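Local coordinates for UPF0311 protein RPA1785 (Rhodopseudomonas palustris, PDB 3C5O), which is of unknown function but folds into an antiparallel beta barrel and belongs to the UPF0311 (DUF3237) family, at residues 25-29 / 30-34. Residues are numbered along the deposited sequence; the frame is centred on the assembly and turned at random.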
ATOM      1  N   ALA B  25       3.050  18.881   6.127  1.00 56.23           N
ATOM      2  CA  ALA B  25       4.104  18.244   6.940  1.00 57.92           C
ATOM      3  C   ALA B  25       5.499  18.694   6.489  1.00 60.22           C
ATOM      4  O   ALA B  25       6.459  18.717   7.284  1.00 61.50           O
ATOM      5  CB  ALA B  25       3.972  16.732   6.863  1.00 56.05           C
ATOM      6  N   GLY B  26       5.585  19.083   5.213  1.00 60.72           N
ATOM      7  CA  GLY B  26       6.815  19.602   4.632  1.00 64.70           C
ATOM      8  C   GLY B  26       7.493  18.649   3.671  1.00 65.68           C
ATOM      9  O   GLY B  26       6.916  17.615   3.277  1.00 63.58           O
ATOM     10  N   GLU B  27       8.715  19.017   3.303  0.60 68.63           N
ATOM     11  CA  GLU B  27       9.576  18.260   2.402  0.60 70.56           C
ATOM     12  C   GLU B  27      10.004  16.931   3.020  0.60 71.43           C
ATOM     13  O   GLU B  27      10.655  16.898   4.068  0.60 73.48           O
ATOM     14  CB  GLU B  27      10.820  19.105   2.045  0.60 73.63           C
ATOM     15  CG  GLU B  27      11.839  18.426   1.105  0.60 74.97           C
ATOM     16  CD  GLU B  27      11.220  17.929  -0.198  0.60 73.25           C
ATOM     17  OE1 GLU B  27      11.383  16.734  -0.521  0.60 73.16           O
ATOM     18  OE2 GLU B  27      10.554  18.725  -0.891  0.60 73.74           O
ATOM     19  N   ILE B  28       9.781  15.859   2.253  1.00 71.01           N
ATOM     20  CA  ILE B  28      10.061  14.522   2.762  1.00 72.46           C
ATOM     21  C   ILE B  28      11.184  13.854   1.976  1.00 75.74           C
ATOM     22  O   ILE B  28      11.421  12.653   2.111  1.00 77.21           O
ATOM     23  CB  ILE B  28       8.810  13.625   2.713  1.00 69.70           C
ATOM     24  CG1 ILE B  28       8.367  13.405   1.266  1.00 69.87           C
ATOM     25  CG2 ILE B  28       7.685  14.236   3.535  1.00 68.58           C
ATOM     26  CD1 ILE B  28       7.314  12.329   1.107  1.00 66.01           C
ATOM     27  N   GLY B  29      11.873  14.639   1.153  0.70 39.09           N
ATOM     28  CA  GLY B  29      12.953  14.122   0.333  0.70 41.32           C
ATOM     29  C   GLY B  29      12.475  13.656  -1.029  0.70 40.29           C
ATOM     30  O   GLY B  29      13.274  13.464  -1.945  0.70 42.34           O
ATOM     31  N   THR B  30      11.165  13.472  -1.162  0.70 37.40           N
ATOM     32  CA  THR B  30      10.585  12.954  -2.396  0.70 36.42           C
ATOM     33  C   THR B  30       9.568  13.926  -2.985  0.70 34.78           C
ATOM     34  O   THR B  30       8.888  13.612  -3.961  0.70 33.81           O
ATOM     35  CB  THR B  30       9.907  11.590  -2.172  0.70 34.82           C
ATOM     36  OG1 THR B  30       8.816  11.738  -1.254  0.70 32.42           O
ATOM     37  CG2 THR B  30      10.901  10.584  -1.611  0.70 36.78           C
ATOM     38  N   GLY B  31       9.470  15.108  -2.385  1.00 66.53           N
ATOM     39  CA  GLY B  31       8.302  15.954  -2.554  1.00 65.43           C
ATOM     40  C   GLY B  31       7.761  16.462  -1.233  1.00 64.32           C
ATOM     41  O   GLY B  31       8.316  16.173  -0.173  1.00 65.76           O
ATOM     42  N   VAL B  32       6.671  17.221  -1.295  1.00 62.57           N
ATOM     43  CA  VAL B  32       6.061  17.793  -0.081  1.00 61.36           C
ATOM     44  C   VAL B  32       4.756  17.068   0.322  1.00 58.95           C
ATOM     45  O   VAL B  32       3.826  16.963  -0.481  1.00 57.98           O
ATOM     46  CB  VAL B  32       5.803  19.335  -0.220  1.00 62.34           C
ATOM     47  CG1 VAL B  32       4.946  19.864   0.930  1.00 60.78           C
ATOM     48  CG2 VAL B  32       7.120  20.115  -0.308  1.00 63.86           C
ATOM     49  N   ARG B  33       4.711  16.583   1.566  1.00 58.26           N
ATOM     50  CA  ARG B  33       3.544  15.934   2.127  1.00 56.73           C
ATOM     51  C   ARG B  33       2.530  16.962   2.641  1.00 56.88           C
ATOM     52  O   ARG B  33       2.875  17.829   3.434  1.00 59.69           O
ATOM     53  CB  ARG B  33       3.959  14.967   3.250  1.00 56.39           C
ATOM     54  CG  ARG B  33       2.798  14.473   4.108  1.00 54.08           C
ATOM     55  CD  ARG B  33       1.848  13.608   3.301  1.00 51.00           C
ATOM     56  NE  ARG B  33       2.496  12.358   2.954  1.00 49.86           N
ATOM     57  CZ  ARG B  33       1.988  11.440   2.156  1.00 50.10           C
ATOM     58  NH1 ARG B  33       2.662  10.323   1.927  1.00 50.88           N
ATOM     59  NH2 ARG B  33       0.817  11.625   1.595  1.00 49.56           N
ATOM     60  N   ARG B  34       1.290  16.856   2.195  1.00 55.46           N
ATOM     61  CA  ARG B  34       0.248  17.791   2.565  1.00 56.00           C
ATOM     62  C   ARG B  34      -1.042  16.998   2.786  1.00 53.98           C
ATOM     63  O   ARG B  34      -1.229  15.921   2.191  1.00 53.09           O
ATOM     64  CB  ARG B  34       0.098  18.872   1.490  1.00 57.08           C
ATOM     65  CG  ARG B  34      -0.925  18.573   0.457  1.00 59.48           C
ATOM     66  CD  ARG B  34      -0.637  19.238  -0.865  1.00 65.31           C
ATOM     67  NE  ARG B  34      -1.002  20.650  -0.940  1.00 68.75           N
ATOM     68  CZ  ARG B  34      -1.950  21.141  -1.739  1.00 69.54           C
ATOM     69  NH1 ARG B  34      -2.669  20.337  -2.532  1.00 66.02           N
ATOM     70  NH2 ARG B  34      -2.185  22.449  -1.734  1.00 70.92           N
TER
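The Glu27 carboxylate lies over the backbone of Gly31, whose carbonyl O sits beneath one face, 3.4 Å from Glu27 CD; this is oxygen close to oxygen and not a bond, and the hold comes from N-H groups. The setting is the beta hairpin joining strands 9-27 and 32-45 of the barrel, a worked example of a turn held by both backbone and side chain. At the carboxylate edge, Glu27 OE1 takes the Gly31 N-H on the syn side, 19° out of the carboxylate plane, and Gly29 N adds a weak bond to the same oxygen; Val32 CG2 borders OE2. Glu27 is modelled in two conformers, so these bonds are less certain than the backbone ones.

Ile28 N donates to Gly31 O at 2.9 Å. Gly26, Gly29 and Gly31 have backbone angles at which a CB would strike the preceding carbonyl O.

Ile28 CG2, anti to its own carbonyl carbon, rests on Arg33 CB at 3.8 Å, while CG1 and CD1 pack tightly against Thr30 OG1. Ile28 also packs on Ile61 of strand 48-62. A glycine in place of Ile28 would probably leave Arg33 CB and Ile61 without this aliphatic cover. Arg33 NE forms a salt bridge with Glu122 of the second subunit, tying the hairpin to the assembly.

Ala25 and Gly26 together face Arg33 in a classic beta bulge: Arg33 O accepts Ala25 N at 2.9 Å and, weakly, Gly26 N at 3.5 Å.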